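Local coordinates for iron-chelator utilization protein (Thermobifida fusca TM51, PDB 4YHB) that binds FAD and probably reduces ferric siderophores, releasing the iron taken up through the fuscachelin system, at residues 32-37 with 102-107; 48-53 with 135-140; 89-94 with 155-160. One frame throughout, in Å; residues are numbered along the deposited sequence.

Overall arrangement
Contacts 1 and 3 are buried, whereas contact 2 is partly buried and wetter, with waters bridging its two segments. Contact 1 pairs neighbouring strands of the closed six-stranded barrel; contact 3 reaches the same sheet one strand further on and joins it to helix 152-161 of the C-terminal domain, and the two touch where Thr102 and Arg93 pair through their backbones. Contact 2, on the opposite side of the chain's centre from contact 1, meets contact 3 through the backbones of Asp52 and Val91. Arginine-carboxylate bonds lie within the sheet in contact 1 and between the domains in contact 3; contact 2 relies on water-bridged loop groups, its loop ending at the zinc ligand His53. All three touch FAD.

Contact 1: 32-37 with 102-107; sequences MVRVDL and TIDFVV. With FAD (flavin-adenine dinucleotide), chain C.
Val33 pairs with Phe105, and Val35 with Ile103, as antiparallel hydrogen-bonded pairs, and the non-hydrogen-bonded pairs alternate with them: Arg34-Asp104 between, Met32-Val106 and Asp36-Thr102 at the ends. These are neighbouring strands of the closed six-stranded antiparallel barrel of the FAD-binding domain, and the axes of these short segments come within 4.7 Å. Four N-H to O bonds zip the backbones together, the shorter Val33-Phe105 bond running from Phe105 N to Val33 O at 2.9 Å.

One face of the sheet is polar along much of its length. Arg34 and Asp104 lie alongside each other, pointing the same way, and the guanidinium and carboxylate are nearly coplanar, 4° apart. The grip is side-on: Arg34 NE reaches Asp104 OD1 at 2.8 Å and NH2 takes OD2, each oxygen offering its syn lone pair. The bend of the arginine chain at chi3 (-66°) folds the guanidinium back beside its partner, and two nearly straight bonds fix its rotation. Arg92 is a long, weak second partner of OD2 that may favour the ionised carboxylate. On the same face, Met32 curls at chi2 and chi3 to lay CE against Val106 CG2, 3.6 Å away.

The other face is apolar. Val33 CG1 meets both Phe105 CB and Val107 CG2, Val35 CG2 comes to the Phe105 ring at CE1, and Leu37 CD1 reaches Ile103 CG1. Tyr89 and Trp116 also meet the Phe105 ring.

Two backbone hydrogen bonds hold the pyrimidine edge of the flavin: its N3 donates to Asp104 O at 2.9 Å, and Val106 N donates to its O2. At the far end of the pairing, Thr102 OG1 gives its proton to Asp36 OD1 over 2.6 Å, arriving from above the carboxylate plane, while Asn24 holds OD2.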
# COMPACT_ATOMS: atom_id res chain seq x y z
N MET A 32 11.14 -7.82 -1.29
CA MET A 32 9.83 -7.53 -1.87
C MET A 32 9.53 -8.45 -3.04
O MET A 32 10.37 -8.67 -3.92
CB MET A 32 9.73 -6.07 -2.33
CG MET A 32 8.28 -5.70 -2.62
SD MET A 32 7.81 -4.02 -2.23
CE MET A 32 8.27 -3.89 -0.51
N VAL A 33 8.31 -8.98 -3.06
CA VAL A 33 7.91 -9.89 -4.12
C VAL A 33 6.62 -9.36 -4.75
O VAL A 33 5.68 -8.95 -4.06
CB VAL A 33 7.73 -11.33 -3.59
CG1 VAL A 33 6.60 -11.42 -2.57
CG2 VAL A 33 7.49 -12.27 -4.75
N ARG A 34 6.62 -9.34 -6.08
CA ARG A 34 5.52 -8.81 -6.86
C ARG A 34 4.77 -9.99 -7.44
O ARG A 34 5.36 -10.85 -8.10
CB ARG A 34 6.04 -7.88 -7.96
CG ARG A 34 4.98 -7.35 -8.91
CD ARG A 34 5.50 -6.17 -9.72
NE ARG A 34 5.78 -5.02 -8.86
CZ ARG A 34 6.44 -3.94 -9.24
NH1 ARG A 34 6.93 -3.85 -10.47
NH2 ARG A 34 6.62 -2.95 -8.38
N VAL A 35 3.47 -10.04 -7.15
CA VAL A 35 2.65 -11.20 -7.46
C VAL A 35 1.49 -10.77 -8.35
O VAL A 35 0.82 -9.78 -8.05
CB VAL A 35 2.11 -11.84 -6.15
CG1 VAL A 35 1.14 -12.99 -6.45
CG2 VAL A 35 3.26 -12.31 -5.26
N ASP A 36 1.28 -11.48 -9.47
CA ASP A 36 0.08 -11.24 -10.28
C ASP A 36 -0.96 -12.31 -9.97
O ASP A 36 -0.65 -13.50 -10.05
CB ASP A 36 0.40 -11.26 -11.78
CG ASP A 36 1.35 -10.15 -12.21
OD1 ASP A 36 1.38 -9.07 -11.56
OD2 ASP A 36 2.07 -10.35 -13.21
N LEU A 37 -2.19 -11.88 -9.62
CA LEU A 37 -3.30 -12.78 -9.30
C LEU A 37 -4.34 -12.74 -10.41
O LEU A 37 -4.67 -11.66 -10.91
CB LEU A 37 -3.96 -12.39 -7.97
CG LEU A 37 -3.05 -12.39 -6.72
CD1 LEU A 37 -3.71 -11.63 -5.57
CD2 LEU A 37 -2.79 -13.82 -6.32
N THR A 102 -2.11 -7.05 -9.59
CA THR A 102 -0.73 -7.09 -9.09
C THR A 102 -0.64 -6.56 -7.66
O THR A 102 -1.17 -5.48 -7.34
CB THR A 102 0.22 -6.27 -9.99
OG1 THR A 102 0.17 -6.80 -11.32
CG2 THR A 102 1.65 -6.35 -9.47
N ILE A 103 0.02 -7.33 -6.81
CA ILE A 103 0.23 -6.97 -5.42
C ILE A 103 1.71 -7.06 -5.07
O ILE A 103 2.35 -8.09 -5.34
CB ILE A 103 -0.53 -7.89 -4.45
CG1 ILE A 103 -1.99 -8.08 -4.87
CG2 ILE A 103 -0.36 -7.39 -2.99
CD1 ILE A 103 -2.92 -7.02 -4.42
N ASP A 104 2.24 -6.01 -4.45
CA ASP A 104 3.60 -6.03 -3.93
C ASP A 104 3.62 -6.36 -2.43
O ASP A 104 3.06 -5.61 -1.62
CB ASP A 104 4.28 -4.67 -4.16
CG ASP A 104 4.75 -4.48 -5.58
OD1 ASP A 104 4.53 -5.39 -6.39
OD2 ASP A 104 5.35 -3.43 -5.89
N PHE A 105 4.26 -7.47 -2.06
CA PHE A 105 4.33 -7.91 -0.67
C PHE A 105 5.70 -7.62 -0.06
O PHE A 105 6.73 -8.00 -0.64
CB PHE A 105 4.12 -9.42 -0.53
CG PHE A 105 2.76 -9.91 -0.90
CD1 PHE A 105 2.40 -10.07 -2.23
CD2 PHE A 105 1.87 -10.31 0.09
CE1 PHE A 105 1.13 -10.56 -2.57
CE2 PHE A 105 0.60 -10.80 -0.24
CZ PHE A 105 0.24 -10.93 -1.57
N VAL A 106 5.73 -7.03 1.13
CA VAL A 106 6.97 -7.04 1.91
C VAL A 106 7.20 -8.46 2.40
O VAL A 106 6.30 -9.09 2.94
CB VAL A 106 6.94 -6.10 3.12
CG1 VAL A 106 8.23 -6.30 3.98
CG2 VAL A 106 6.82 -4.66 2.68
N VAL A 107 8.41 -8.98 2.19
CA VAL A 107 8.74 -10.30 2.69
C VAL A 107 9.39 -10.11 4.04
O VAL A 107 10.44 -9.49 4.13
CB VAL A 107 9.67 -11.06 1.71
CG1 VAL A 107 9.94 -12.48 2.20
CG2 VAL A 107 9.06 -11.06 0.31
PA FAD C . 0.75 -9.26 11.08
O1A FAD C . 0.11 -10.54 11.62
O2A FAD C . -0.33 -8.14 10.80
O5B FAD C . 1.69 -8.65 12.23
C5B FAD C . 2.52 -9.48 12.97
C4B FAD C . 3.72 -8.66 13.48
O4B FAD C . 4.58 -8.27 12.44
C3B FAD C . 3.33 -7.44 14.19
O3B FAD C . 4.21 -7.31 15.26
C2B FAD C . 3.54 -6.40 13.24
O2B FAD C . 3.92 -5.15 13.81
C1B FAD C . 4.66 -6.89 12.43
N9A FAD C . 4.67 -6.44 11.04
C8A FAD C . 3.61 -6.32 10.22
N7A FAD C . 4.03 -5.91 9.02
C5A FAD C . 5.38 -5.80 9.07
C6A FAD C . 6.36 -5.43 8.15
N6A FAD C . 5.99 -5.08 6.82
N1A FAD C . 7.65 -5.42 8.52
C2A FAD C . 8.01 -5.76 9.78
N3A FAD C . 7.10 -6.13 10.68
C4A FAD C . 5.79 -6.14 10.35
N1 FAD C . 1.97 -4.19 3.08
C2 FAD C . 2.66 -4.63 2.03
O2 FAD C . 3.63 -5.36 2.19
N3 FAD C . 2.24 -4.27 0.78
C4 FAD C . 1.16 -3.47 0.59
O4 FAD C . 0.84 -3.19 -0.56
C4X FAD C . 0.43 -2.98 1.67
N5 FAD C . -0.67 -2.16 1.54
C5X FAD C . -1.34 -1.74 2.64
C6 FAD C . -2.46 -0.92 2.51
C7 FAD C . -3.09 -0.52 3.52
C7M FAD C . -4.30 0.38 3.24
C8 FAD C . -2.84 -0.79 4.70
C8M FAD C . -3.62 -0.28 5.88
C9 FAD C . -1.77 -1.59 5.01
C9A FAD C . -0.84 -2.20 3.96
N10 FAD C . 0.23 -2.97 4.06
C10 FAD C . 0.89 -3.38 2.95
C1' FAD C . 0.71 -3.39 5.40
C2' FAD C . 0.21 -4.74 5.81
O2' FAD C . -1.16 -4.72 5.86
C3' FAD C . 0.84 -5.09 7.20
O3' FAD C . 2.22 -5.00 7.06
C4' FAD C . 0.38 -6.38 7.81
O4' FAD C . 0.58 -6.36 9.16
C5' FAD C . 1.11 -7.62 7.26
O5' FAD C . 0.45 -8.82 7.56
P FAD C . 1.28 -9.88 8.39
O1P FAD C . 0.25 -11.02 8.58
O2P FAD C . 2.61 -10.03 7.62
O3P FAD C . 1.73 -9.71 9.90

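Contact 2: 48-53 with 135-140; sequences DNFADH and VYYPEA. With ZN (zinc ion), chain D; FAD (flavin-adenine dinucleotide), chain C.
Asn49 sets its amide end-on over the Tyr136 ring, ND2 lying 3.3 Å above the ring centre with the two planes 86° apart. That nitrogen also bonds to Thr134 OG1. Asp48 crosses the phenol end of the same tyrosine, its CG 3.3 Å from Tyr136 OH, yet each polar group bonds another residue: Asp48 OD2 to Tyr13 and Arg46, Tyr136 OH to Glu11.

Metal binding follows directly after the loop's type I turn, Asn49 to Asp52, at His53, which does not touch 135-140. His53 NE2 binds the zinc at 2.2 Å, along with three waters, His265 and His266, while the flavin methyl C7M sits over the centre of the imidazole face. The other ring nitrogen, ND1, donates to Ala51 O at 3.0 Å, leaving the NE2 lone pair for the metal.

Asp52 OD2 accepts from Asn49 N and Ser47 OG; OD1 bonds Thr134 OG1. No direct hydrogen bond joins the two segments. One water donates to Asn49 OD1 and accepts from Tyr137 N, and a second links Asp52 OD1 to Val135 N. Loop and strand thus meet through water and an amide-over-ring contact, their polar side-chain ends bonded largely by third parties.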
# COMPACT_ATOMS: atom_id res chain seq x y z
N ASP A 48 -9.53 2.59 -9.31
CA ASP A 48 -9.39 3.87 -9.99
C ASP A 48 -8.25 4.75 -9.45
O ASP A 48 -7.80 5.67 -10.13
CB ASP A 48 -10.71 4.65 -9.92
CG ASP A 48 -11.80 4.00 -10.75
OD1 ASP A 48 -11.71 4.08 -11.98
OD2 ASP A 48 -12.73 3.41 -10.16
N ASN A 49 -7.79 4.48 -8.24
CA ASN A 49 -6.81 5.39 -7.62
C ASN A 49 -5.67 4.69 -6.89
O ASN A 49 -5.75 3.50 -6.57
CB ASN A 49 -7.54 6.34 -6.68
CG ASN A 49 -8.40 7.34 -7.44
OD1 ASN A 49 -7.88 8.32 -8.00
ND2 ASN A 49 -9.71 7.10 -7.48
N PHE A 50 -4.60 5.45 -6.61
CA PHE A 50 -3.31 4.88 -6.24
C PHE A 50 -3.28 4.15 -4.91
O PHE A 50 -2.50 3.21 -4.74
CB PHE A 50 -2.23 5.98 -6.23
CG PHE A 50 -2.30 6.88 -5.02
CD1 PHE A 50 -1.46 6.67 -3.93
CD2 PHE A 50 -3.18 7.95 -4.98
CE1 PHE A 50 -1.52 7.49 -2.82
CE2 PHE A 50 -3.24 8.78 -3.88
CZ PHE A 50 -2.41 8.55 -2.80
N ALA A 51 -4.10 4.57 -3.95
CA ALA A 51 -4.06 3.92 -2.65
C ALA A 51 -5.15 2.86 -2.47
O ALA A 51 -5.36 2.37 -1.35
CB ALA A 51 -4.15 4.96 -1.53
N ASP A 52 -5.84 2.50 -3.56
CA ASP A 52 -6.83 1.42 -3.51
C ASP A 52 -6.22 0.17 -2.89
O ASP A 52 -5.07 -0.17 -3.18
CB ASP A 52 -7.36 1.08 -4.90
CG ASP A 52 -8.26 2.16 -5.48
OD1 ASP A 52 -8.59 3.13 -4.77
OD2 ASP A 52 -8.64 2.00 -6.66
N HIS A 53 -6.97 -0.52 -2.04
CA HIS A 53 -6.43 -1.71 -1.40
C HIS A 53 -7.50 -2.77 -1.18
O HIS A 53 -8.68 -2.47 -1.01
CB HIS A 53 -5.76 -1.36 -0.06
CG HIS A 53 -6.64 -0.57 0.85
ND1 HIS A 53 -6.83 0.79 0.70
CD2 HIS A 53 -7.39 -0.94 1.92
CE1 HIS A 53 -7.65 1.23 1.64
NE2 HIS A 53 -8.01 0.20 2.39
N VAL A 135 -10.78 6.64 -3.53
CA VAL A 135 -10.78 8.06 -3.20
C VAL A 135 -10.08 8.88 -4.28
O VAL A 135 -8.90 8.65 -4.57
CB VAL A 135 -10.09 8.33 -1.85
CG1 VAL A 135 -10.22 9.80 -1.48
CG2 VAL A 135 -10.69 7.45 -0.77
N TYR A 136 -10.82 9.81 -4.87
CA TYR A 136 -10.28 10.72 -5.87
C TYR A 136 -9.78 12.01 -5.22
O TYR A 136 -10.39 12.52 -4.28
CB TYR A 136 -11.33 11.09 -6.92
CG TYR A 136 -11.82 9.96 -7.79
CD1 TYR A 136 -11.26 9.71 -9.03
CD2 TYR A 136 -12.88 9.16 -7.37
CE1 TYR A 136 -11.73 8.68 -9.83
CE2 TYR A 136 -13.35 8.13 -8.16
CZ TYR A 136 -12.78 7.90 -9.39
OH TYR A 136 -13.25 6.88 -10.18
N TYR A 137 -8.68 12.54 -5.74
CA TYR A 137 -8.16 13.83 -5.28
C TYR A 137 -8.05 14.81 -6.44
O TYR A 137 -7.80 14.41 -7.58
CB TYR A 137 -6.80 13.66 -4.60
CG TYR A 137 -6.84 12.90 -3.30
CD1 TYR A 137 -7.12 13.55 -2.11
CD2 TYR A 137 -6.59 11.53 -3.26
CE1 TYR A 137 -7.16 12.86 -0.90
CE2 TYR A 137 -6.62 10.84 -2.07
CZ TYR A 137 -6.91 11.50 -0.90
OH TYR A 137 -6.94 10.80 0.29
N PRO A 138 -8.23 16.11 -6.15
CA PRO A 138 -7.94 17.15 -7.15
C PRO A 138 -6.45 17.19 -7.47
O PRO A 138 -5.63 16.80 -6.63
CB PRO A 138 -8.39 18.44 -6.46
CG PRO A 138 -8.32 18.15 -5.00
CD PRO A 138 -8.67 16.68 -4.86
N GLU A 139 -6.10 17.66 -8.66
CA GLU A 139 -4.71 17.71 -9.06
C GLU A 139 -3.93 18.72 -8.23
O GLU A 139 -4.47 19.72 -7.76
CB GLU A 139 -4.58 18.03 -10.55
CG GLU A 139 -5.09 16.93 -11.47
CD GLU A 139 -4.60 17.06 -12.89
OE1 GLU A 139 -5.07 16.30 -13.77
OE2 GLU A 139 -3.73 17.93 -13.15
N ALA A 140 -2.65 18.44 -8.05
CA ALA A 140 -1.74 19.35 -7.38
C ALA A 140 -0.57 19.64 -8.31
O ALA A 140 -0.38 18.94 -9.31
CB ALA A 140 -1.24 18.75 -6.07
ZN ZN D . -9.24 0.62 4.13
PA FAD C . 0.75 -9.26 11.08
O1A FAD C . 0.11 -10.54 11.62
O2A FAD C . -0.33 -8.14 10.80
O5B FAD C . 1.69 -8.65 12.23
C5B FAD C . 2.52 -9.48 12.97
C4B FAD C . 3.72 -8.66 13.48
O4B FAD C . 4.58 -8.27 12.44
C3B FAD C . 3.33 -7.44 14.19
O3B FAD C . 4.21 -7.31 15.26
C2B FAD C . 3.54 -6.40 13.24
O2B FAD C . 3.92 -5.15 13.81
C1B FAD C . 4.66 -6.89 12.43
N9A FAD C . 4.67 -6.44 11.04
C8A FAD C . 3.61 -6.32 10.22
N7A FAD C . 4.03 -5.91 9.02
C5A FAD C . 5.38 -5.80 9.07
C6A FAD C . 6.36 -5.43 8.15
N6A FAD C . 5.99 -5.08 6.82
N1A FAD C . 7.65 -5.42 8.52
C2A FAD C . 8.01 -5.76 9.78
N3A FAD C . 7.10 -6.13 10.68
C4A FAD C . 5.79 -6.14 10.35
N1 FAD C . 1.97 -4.19 3.08
C2 FAD C . 2.66 -4.63 2.03
O2 FAD C . 3.63 -5.36 2.19
N3 FAD C . 2.24 -4.27 0.78
C4 FAD C . 1.16 -3.47 0.59
O4 FAD C . 0.84 -3.19 -0.56
C4X FAD C . 0.43 -2.98 1.67
N5 FAD C . -0.67 -2.16 1.54
C5X FAD C . -1.34 -1.74 2.64
C6 FAD C . -2.46 -0.92 2.51
C7 FAD C . -3.09 -0.52 3.52
C7M FAD C . -4.30 0.38 3.24
C8 FAD C . -2.84 -0.79 4.70
C8M FAD C . -3.62 -0.28 5.88
C9 FAD C . -1.77 -1.59 5.01
C9A FAD C . -0.84 -2.20 3.96
N10 FAD C . 0.23 -2.97 4.06
C10 FAD C . 0.89 -3.38 2.95
C1' FAD C . 0.71 -3.39 5.40
C2' FAD C . 0.21 -4.74 5.81
O2' FAD C . -1.16 -4.72 5.86
C3' FAD C . 0.84 -5.09 7.20
O3' FAD C . 2.22 -5.00 7.06
C4' FAD C . 0.38 -6.38 7.81
O4' FAD C . 0.58 -6.36 9.16
C5' FAD C . 1.11 -7.62 7.26
O5' FAD C . 0.45 -8.82 7.56
P FAD C . 1.28 -9.88 8.39
O1P FAD C . 0.25 -11.02 8.58
O2P FAD C . 2.61 -10.03 7.62
O3P FAD C . 1.73 -9.71 9.90
O HOH W 1 -7.74 11.05 -7.96
O HOH W 2 -6.57 6.83 -3.18
O HOH W 3 -8.36 4.96 -2.85
O HOH W 4 -9.76 2.57 3.30
O HOH W 5 -11.03 -0.23 3.02
O HOH W 6 -8.87 -1.40 4.83

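Contact 3: 89-94 with 155-160; sequences YTVRRF and AARRIE. With FAD (flavin-adenine dinucleotide), chain C.
Glu160 OE1 accepts from two arginines at once. Arg92 NH2 comes to it at 3.0 Å from well above the carboxylate plane, whereas Arg93 NH2, at 3.1 Å, uses the syn lone pair with its guanidinium nearly coplanar with the carboxylate, 3° apart. Both bonds leave in the planes of their guanidinium groups, and together they make a salt-bridge network. The other oxygen, OE2, is taken by Asp184 N. With two positive partners, the glutamate is probably held ionised.

The Arg92 chain starts away from the helix and bends at chi2 (59°), which brings the guanidinium back so that one face lies against the backbone at Ala156 and Arg157. Arg92 and Arg93 both face Thr102, a classic beta bulge in strand 86-95 of the barrel, and helix 152-161 of the C-terminal domain packs against this irregular strand.

Arg157 runs fully extended past Arg92 in the opposite direction and gives NH1 to Val91 O at 2.9 Å, a bent bond of 149°. Ser47 OG shares NH1, and Glu161 pairs with NE. The carbonyl O of Arg92, by contrast, is buried here without a hydrogen-bond partner, 3.5 Å from Arg157 CD. At the flavin end of the strand, Thr90 N donates to FAD O4 at 3.0 Å, and Tyr89 CD2 lies 3.3 Å from FAD N3.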
# COMPACT_ATOMS: atom_id res chain seq x y z
N TYR A 89 -3.66 -5.09 1.63
CA TYR A 89 -2.57 -4.92 0.67
C TYR A 89 -3.04 -4.00 -0.46
O TYR A 89 -4.20 -4.03 -0.87
CB TYR A 89 -2.10 -6.27 0.10
CG TYR A 89 -1.22 -7.05 1.06
CD1 TYR A 89 -1.78 -7.96 1.94
CD2 TYR A 89 0.16 -6.83 1.11
CE1 TYR A 89 -1.00 -8.66 2.84
CE2 TYR A 89 0.97 -7.53 2.02
CZ TYR A 89 0.37 -8.44 2.88
OH TYR A 89 1.12 -9.15 3.79
N THR A 90 -2.12 -3.20 -0.97
CA THR A 90 -2.41 -2.26 -2.03
C THR A 90 -2.59 -2.93 -3.39
O THR A 90 -1.93 -3.91 -3.71
CB THR A 90 -1.29 -1.20 -2.13
OG1 THR A 90 -1.19 -0.50 -0.89
CG2 THR A 90 -1.54 -0.20 -3.28
N VAL A 91 -3.52 -2.39 -4.19
CA VAL A 91 -3.57 -2.69 -5.61
C VAL A 91 -2.40 -1.99 -6.29
O VAL A 91 -2.49 -0.82 -6.62
CB VAL A 91 -4.91 -2.24 -6.25
CG1 VAL A 91 -4.93 -2.55 -7.75
CG2 VAL A 91 -6.06 -2.91 -5.55
N ARG A 92 -1.28 -2.70 -6.45
CA ARG A 92 -0.10 -2.12 -7.08
C ARG A 92 -0.37 -1.77 -8.54
O ARG A 92 0.04 -0.72 -9.02
CB ARG A 92 1.09 -3.08 -6.99
CG ARG A 92 2.40 -2.53 -7.62
CD ARG A 92 2.86 -1.23 -6.96
NE ARG A 92 4.02 -0.66 -7.65
CZ ARG A 92 3.92 0.05 -8.77
NH1 ARG A 92 2.74 0.25 -9.33
NH2 ARG A 92 5.01 0.54 -9.35
N ARG A 93 -1.04 -2.67 -9.25
CA ARG A 93 -1.55 -2.41 -10.59
C ARG A 93 -2.76 -3.30 -10.82
O ARG A 93 -2.86 -4.40 -10.28
CB ARG A 93 -0.51 -2.68 -11.69
CG ARG A 93 0.77 -1.82 -11.66
CD ARG A 93 1.57 -1.94 -12.97
NE ARG A 93 2.82 -1.18 -12.91
CZ ARG A 93 4.03 -1.73 -12.95
NH1 ARG A 93 4.16 -3.05 -13.08
NH2 ARG A 93 5.11 -0.96 -12.88
N PHE A 94 -3.69 -2.81 -11.63
CA PHE A 94 -4.77 -3.65 -12.10
C PHE A 94 -4.91 -3.50 -13.60
O PHE A 94 -5.13 -2.40 -14.10
CB PHE A 94 -6.09 -3.31 -11.42
CG PHE A 94 -7.26 -4.03 -12.02
CD1 PHE A 94 -7.24 -5.41 -12.14
CD2 PHE A 94 -8.37 -3.34 -12.47
CE1 PHE A 94 -8.32 -6.09 -12.70
CE2 PHE A 94 -9.45 -4.02 -13.03
CZ PHE A 94 -9.41 -5.40 -13.15
N ALA A 155 2.67 4.56 -3.09
CA ALA A 155 3.46 5.73 -3.51
C ALA A 155 4.02 5.57 -4.92
O ALA A 155 3.97 6.51 -5.73
CB ALA A 155 4.60 6.00 -2.52
N ALA A 156 4.54 4.38 -5.23
CA ALA A 156 5.11 4.12 -6.55
C ALA A 156 4.02 4.14 -7.62
O ALA A 156 4.24 4.67 -8.73
CB ALA A 156 5.85 2.79 -6.56
N ARG A 157 2.85 3.59 -7.30
CA ARG A 157 1.74 3.63 -8.24
C ARG A 157 1.34 5.07 -8.54
O ARG A 157 1.08 5.42 -9.68
CB ARG A 157 0.52 2.85 -7.72
CG ARG A 157 -0.69 3.00 -8.63
CD ARG A 157 -1.83 2.09 -8.26
NE ARG A 157 -3.03 2.40 -9.06
CZ ARG A 157 -4.20 1.81 -8.91
NH1 ARG A 157 -4.34 0.86 -8.00
NH2 ARG A 157 -5.24 2.16 -9.68
N ARG A 158 1.29 5.89 -7.49
CA ARG A 158 1.00 7.31 -7.63
C ARG A 158 2.01 8.00 -8.55
O ARG A 158 1.63 8.66 -9.52
CB ARG A 158 1.01 7.98 -6.26
CG ARG A 158 0.85 9.49 -6.27
CD ARG A 158 -0.43 9.86 -6.97
NE ARG A 158 -1.17 10.91 -6.29
CZ ARG A 158 -2.23 11.51 -6.84
NH1 ARG A 158 -2.62 11.15 -8.05
NH2 ARG A 158 -2.88 12.46 -6.18
N ILE A 159 3.29 7.82 -8.26
CA ILE A 159 4.35 8.41 -9.06
C ILE A 159 4.25 8.01 -10.53
O ILE A 159 4.38 8.86 -11.42
CB ILE A 159 5.73 8.02 -8.52
CG1 ILE A 159 5.97 8.74 -7.20
CG2 ILE A 159 6.81 8.40 -9.49
CD1 ILE A 159 7.26 8.33 -6.49
N GLU A 160 3.98 6.74 -10.80
CA GLU A 160 4.00 6.27 -12.18
C GLU A 160 2.74 6.71 -12.95
O GLU A 160 2.73 6.67 -14.17
CB GLU A 160 4.18 4.75 -12.22
CG GLU A 160 5.60 4.37 -11.75
CD GLU A 160 5.95 2.90 -11.94
OE1 GLU A 160 5.02 2.04 -11.98
OE2 GLU A 160 7.17 2.60 -12.02
PA FAD C . 0.75 -9.26 11.08
O1A FAD C . 0.11 -10.54 11.62
O2A FAD C . -0.33 -8.14 10.80
O5B FAD C . 1.69 -8.65 12.23
C5B FAD C . 2.52 -9.48 12.97
C4B FAD C . 3.72 -8.66 13.48
O4B FAD C . 4.58 -8.27 12.44
C3B FAD C . 3.33 -7.44 14.19
O3B FAD C . 4.21 -7.31 15.26
C2B FAD C . 3.54 -6.40 13.24
O2B FAD C . 3.92 -5.15 13.81
C1B FAD C . 4.66 -6.89 12.43
N9A FAD C . 4.67 -6.44 11.04
C8A FAD C . 3.61 -6.32 10.22
N7A FAD C . 4.03 -5.91 9.02
C5A FAD C . 5.38 -5.80 9.07
C6A FAD C . 6.36 -5.43 8.15
N6A FAD C . 5.99 -5.08 6.82
N1A FAD C . 7.65 -5.42 8.52
C2A FAD C . 8.01 -5.76 9.78
N3A FAD C . 7.10 -6.13 10.68
C4A FAD C . 5.79 -6.14 10.35
N1 FAD C . 1.97 -4.19 3.08
C2 FAD C . 2.66 -4.63 2.03
O2 FAD C . 3.63 -5.36 2.19
N3 FAD C . 2.24 -4.27 0.78
C4 FAD C . 1.16 -3.47 0.59
O4 FAD C . 0.84 -3.19 -0.56
C4X FAD C . 0.43 -2.98 1.67
N5 FAD C . -0.67 -2.16 1.54
C5X FAD C . -1.34 -1.74 2.64
C6 FAD C . -2.46 -0.92 2.51
C7 FAD C . -3.09 -0.52 3.52
C7M FAD C . -4.30 0.38 3.24
C8 FAD C . -2.84 -0.79 4.70
C8M FAD C . -3.62 -0.28 5.88
C9 FAD C . -1.77 -1.59 5.01
C9A FAD C . -0.84 -2.20 3.96
N10 FAD C . 0.23 -2.97 4.06
C10 FAD C . 0.89 -3.38 2.95
C1' FAD C . 0.71 -3.39 5.40
C2' FAD C . 0.21 -4.74 5.81
O2' FAD C . -1.16 -4.72 5.86
C3' FAD C . 0.84 -5.09 7.20
O3' FAD C . 2.22 -5.00 7.06
C4' FAD C . 0.38 -6.38 7.81
O4' FAD C . 0.58 -6.36 9.16
C5' FAD C . 1.11 -7.62 7.26
O5' FAD C . 0.45 -8.82 7.56
P FAD C . 1.28 -9.88 8.39
O1P FAD C . 0.25 -11.02 8.58
O2P FAD C . 2.61 -10.03 7.62
O3P FAD C . 1.73 -9.71 9.90